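N-acyl-D-glutamate deacylase (Bordetella bronchiseptica, PDB 3GIP) catalyses the hydrolysis of N-acyl-D-glutamate to D-glutamate and a carboxylate, as a zinc-binding member of the amidohydrolase superfamily. Local coordinates at residues R372-R383 with D438-S449. Residues are numbered along the deposited sequence; the frame is centred on the assembly and turned at random.
Sequences RPHPRLWGSFTR and DRATWDEPTLAS. With FMT (formic acid), chain D.
R383 and D438 form the charged end of this contact: NH1 of R383 lies 2.8 Å from OD2 of D438, with an N-H...O angle of 151°. The oxygen offers its syn lone pair and sits near the guanidinium plane, although the two flat groups are almost perpendicular (85°). P283 O takes the NE hydrogen of R383, so the guanidinium is gripped twice. At the preceding residue, T382 OG1 and S449 OG share a hydrogen bond of 2.7 Å; chi1 of 47° sets OG1 between the backbone N and the carbonyl carbon, facing the serine. One water donates to both P373 O and W442 O, another to W378 O while accepting from S449 N; a third ties R439 N to L447 O within 438-449 and reaches W378 O only weakly. P445 O is buried without a polar partner. Apolar packing lies between: T446 CA stands 3.7 Å from the centroid of the W378 five-membered ring, a CH-pi contact, and P375 CG lies over the W442 face. In this TIM-barrel amidohydrolase, the loop joining strands 428-431 and 452-457 is thus fastened to the first turns of helix 376-391 and the loop leading into it by few direct polar bonds, with buried prolines and partly exposed tryptophans completing the join.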
# COMPACT_ATOMS: atom_id res chain seq x y z
N ARG A 372 -6.20 -10.74 14.27
CA ARG A 372 -4.79 -10.86 14.65
C ARG A 372 -4.01 -10.62 13.36
O ARG A 372 -3.50 -11.56 12.74
CB ARG A 372 -4.49 -12.26 15.20
CG ARG A 372 -3.06 -12.43 15.67
CD ARG A 372 -2.76 -11.55 16.87
NE ARG A 372 -3.50 -11.98 18.05
CZ ARG A 372 -3.30 -13.13 18.67
NH1 ARG A 372 -2.38 -13.98 18.23
NH2 ARG A 372 -4.03 -13.45 19.74
N PRO A 373 -3.90 -9.36 12.95
CA PRO A 373 -3.20 -8.99 11.73
C PRO A 373 -1.69 -9.20 11.70
O PRO A 373 -1.04 -9.33 12.74
CB PRO A 373 -3.54 -7.51 11.58
CG PRO A 373 -3.51 -7.06 13.01
CD PRO A 373 -4.29 -8.16 13.71
N HIS A 374 -1.17 -9.21 10.48
CA HIS A 374 0.26 -9.32 10.24
C HIS A 374 0.74 -7.94 10.73
O HIS A 374 0.12 -6.92 10.43
CB HIS A 374 0.48 -9.51 8.74
CG HIS A 374 1.92 -9.51 8.33
ND1 HIS A 374 2.43 -10.42 7.42
CD2 HIS A 374 2.94 -8.69 8.65
CE1 HIS A 374 3.71 -10.15 7.21
NE2 HIS A 374 4.04 -9.10 7.94
N PRO A 375 1.84 -7.90 11.50
CA PRO A 375 2.40 -6.66 12.04
C PRO A 375 2.75 -5.56 11.05
O PRO A 375 2.93 -4.40 11.44
CB PRO A 375 3.61 -7.14 12.84
CG PRO A 375 4.02 -8.38 12.12
CD PRO A 375 2.69 -9.05 11.85
N ARG A 376 2.84 -5.90 9.77
CA ARG A 376 3.15 -4.92 8.73
C ARG A 376 2.13 -3.78 8.77
O ARG A 376 2.40 -2.66 8.33
CB ARG A 376 3.16 -5.59 7.36
CG ARG A 376 1.80 -6.09 6.91
CD ARG A 376 1.93 -7.05 5.74
NE ARG A 376 0.62 -7.40 5.20
CZ ARG A 376 0.41 -8.38 4.32
NH1 ARG A 376 1.43 -9.12 3.89
NH2 ARG A 376 -0.81 -8.61 3.87
N LEU A 377 0.95 -4.08 9.30
CA LEU A 377 -0.12 -3.09 9.42
C LEU A 377 0.33 -1.87 10.22
O LEU A 377 0.01 -0.73 9.88
CB LEU A 377 -1.33 -3.73 10.11
CG LEU A 377 -2.52 -2.83 10.46
CD1 LEU A 377 -3.20 -2.36 9.18
CD2 LEU A 377 -3.50 -3.62 11.33
N TRP A 378 1.09 -2.13 11.29
CA TRP A 378 1.57 -1.07 12.17
C TRP A 378 3.06 -0.75 12.13
O TRP A 378 3.47 0.30 12.62
CB TRP A 378 1.23 -1.40 13.63
CG TRP A 378 -0.20 -1.20 14.01
CD1 TRP A 378 -1.25 -2.02 13.74
CD2 TRP A 378 -0.73 -0.09 14.75
NE1 TRP A 378 -2.41 -1.49 14.26
CE2 TRP A 378 -2.12 -0.31 14.89
CE3 TRP A 378 -0.17 1.07 15.31
CZ2 TRP A 378 -2.96 0.59 15.56
CZ3 TRP A 378 -1.00 1.96 15.99
CH2 TRP A 378 -2.38 1.71 16.10
N GLY A 379 3.87 -1.61 11.54
CA GLY A 379 5.29 -1.33 11.56
C GLY A 379 6.12 -1.33 10.30
O GLY A 379 7.35 -1.24 10.39
N SER A 380 5.49 -1.39 9.14
CA SER A 380 6.24 -1.42 7.88
C SER A 380 7.27 -0.31 7.66
O SER A 380 8.45 -0.58 7.45
CB SER A 380 5.28 -1.45 6.69
OG SER A 380 4.58 -2.68 6.63
N PHE A 381 6.83 0.95 7.69
CA PHE A 381 7.76 2.04 7.42
C PHE A 381 8.87 2.23 8.45
O PHE A 381 10.02 2.48 8.09
CB PHE A 381 6.97 3.34 7.20
CG PHE A 381 6.31 3.40 5.85
CD1 PHE A 381 6.89 4.13 4.81
CD2 PHE A 381 5.16 2.67 5.59
CE1 PHE A 381 6.33 4.11 3.53
CE2 PHE A 381 4.59 2.64 4.32
CZ PHE A 381 5.18 3.37 3.29
N THR A 382 8.53 2.08 9.72
CA THR A 382 9.52 2.24 10.76
C THR A 382 10.45 1.02 10.82
O THR A 382 11.59 1.12 11.28
CB THR A 382 8.83 2.47 12.11
OG1 THR A 382 7.78 1.51 12.26
CG2 THR A 382 8.24 3.88 12.15
N ARG A 383 9.98 -0.13 10.34
CA ARG A 383 10.83 -1.32 10.33
C ARG A 383 11.87 -1.11 9.23
O ARG A 383 13.02 -1.54 9.36
CB ARG A 383 10.01 -2.58 10.06
CG ARG A 383 10.80 -3.89 10.21
CD ARG A 383 9.87 -5.09 10.09
NE ARG A 383 10.54 -6.38 10.24
CZ ARG A 383 10.97 -6.89 11.39
NH1 ARG A 383 10.80 -6.23 12.52
NH2 ARG A 383 11.55 -8.09 11.40
N ASP A 438 9.93 -0.13 14.45
CA ASP A 438 8.64 -0.77 14.62
C ASP A 438 8.66 -1.50 15.96
O ASP A 438 9.73 -1.86 16.46
CB ASP A 438 8.41 -1.78 13.50
CG ASP A 438 9.55 -2.80 13.39
OD1 ASP A 438 10.72 -2.39 13.32
OD2 ASP A 438 9.26 -4.01 13.36
N ARG A 439 7.48 -1.71 16.53
CA ARG A 439 7.36 -2.44 17.79
C ARG A 439 6.34 -3.56 17.62
O ARG A 439 6.26 -4.46 18.45
CB ARG A 439 6.94 -1.50 18.92
CG ARG A 439 8.09 -0.64 19.46
CD ARG A 439 9.11 -1.50 20.19
NE ARG A 439 10.29 -0.76 20.63
CZ ARG A 439 11.37 -0.55 19.88
NH1 ARG A 439 11.43 -1.02 18.64
NH2 ARG A 439 12.39 0.13 20.38
N ALA A 440 5.58 -3.50 16.53
CA ALA A 440 4.57 -4.51 16.25
C ALA A 440 5.25 -5.85 15.98
O ALA A 440 6.17 -5.94 15.16
CB ALA A 440 3.73 -4.10 15.04
N THR A 441 4.80 -6.88 16.68
CA THR A 441 5.37 -8.21 16.52
C THR A 441 4.29 -9.18 16.06
O THR A 441 3.11 -8.83 16.00
CB THR A 441 5.95 -8.72 17.84
OG1 THR A 441 4.91 -8.76 18.83
CG2 THR A 441 7.07 -7.80 18.33
N TRP A 442 4.69 -10.41 15.74
CA TRP A 442 3.72 -11.40 15.30
C TRP A 442 2.68 -11.63 16.40
O TRP A 442 1.49 -11.74 16.11
CB TRP A 442 4.43 -12.71 14.95
CG TRP A 442 5.53 -12.54 13.94
CD1 TRP A 442 6.88 -12.57 14.18
CD2 TRP A 442 5.39 -12.27 12.54
NE1 TRP A 442 7.58 -12.33 13.02
CE2 TRP A 442 6.69 -12.15 12.00
CE3 TRP A 442 4.28 -12.12 11.69
CZ2 TRP A 442 6.91 -11.88 10.64
CZ3 TRP A 442 4.51 -11.85 10.34
CH2 TRP A 442 5.82 -11.74 9.83
N ASP A 443 3.12 -11.69 17.66
CA ASP A 443 2.19 -11.92 18.77
C ASP A 443 1.40 -10.67 19.16
O ASP A 443 0.26 -10.78 19.61
CB ASP A 443 2.93 -12.43 20.01
CG ASP A 443 3.55 -13.79 19.79
OD1 ASP A 443 3.08 -14.54 18.91
OD2 ASP A 443 4.51 -14.11 20.53
N GLU A 444 2.02 -9.51 19.01
CA GLU A 444 1.38 -8.24 19.34
C GLU A 444 1.54 -7.32 18.14
O GLU A 444 2.32 -6.36 18.16
CB GLU A 444 2.04 -7.61 20.58
CG GLU A 444 1.80 -8.40 21.86
CD GLU A 444 2.49 -7.79 23.06
OE1 GLU A 444 3.72 -7.97 23.20
OE2 GLU A 444 1.81 -7.11 23.85
N PRO A 445 0.79 -7.60 17.07
CA PRO A 445 0.82 -6.85 15.82
C PRO A 445 0.30 -5.42 15.80
O PRO A 445 0.41 -4.74 14.78
CB PRO A 445 0.04 -7.75 14.87
CG PRO A 445 -1.01 -8.31 15.76
CD PRO A 445 -0.22 -8.68 17.00
N THR A 446 -0.25 -4.94 16.92
CA THR A 446 -0.76 -3.57 16.92
C THR A 446 0.05 -2.59 17.76
O THR A 446 -0.37 -1.45 17.96
CB THR A 446 -2.24 -3.52 17.39
OG1 THR A 446 -2.31 -3.88 18.77
CG2 THR A 446 -3.10 -4.45 16.56
N LEU A 447 1.21 -3.02 18.24
CA LEU A 447 2.05 -2.13 19.03
C LEU A 447 2.55 -0.99 18.15
O LEU A 447 2.99 -1.22 17.02
CB LEU A 447 3.24 -2.90 19.62
CG LEU A 447 2.90 -3.98 20.64
CD1 LEU A 447 4.17 -4.67 21.12
CD2 LEU A 447 2.15 -3.36 21.81
N ALA A 448 2.47 0.23 18.66
CA ALA A 448 2.89 1.41 17.91
C ALA A 448 4.40 1.59 17.85
O ALA A 448 5.13 1.20 18.76
CB ALA A 448 2.24 2.66 18.50
N SER A 449 4.85 2.19 16.75
CA SER A 449 6.27 2.44 16.55
C SER A 449 6.81 3.43 17.57
O SER A 449 6.05 4.12 18.25
CB SER A 449 6.51 3.03 15.15
OG SER A 449 5.95 2.23 14.14
C FMT D . 0.70 -10.53 0.49
O1 FMT D . 0.44 -10.50 1.67
O2 FMT D . 1.93 -10.20 0.07
O HOH W 1 0.73 -11.33 13.57
O HOH W 2 4.99 -0.77 15.24
O HOH W 3 3.21 2.38 14.33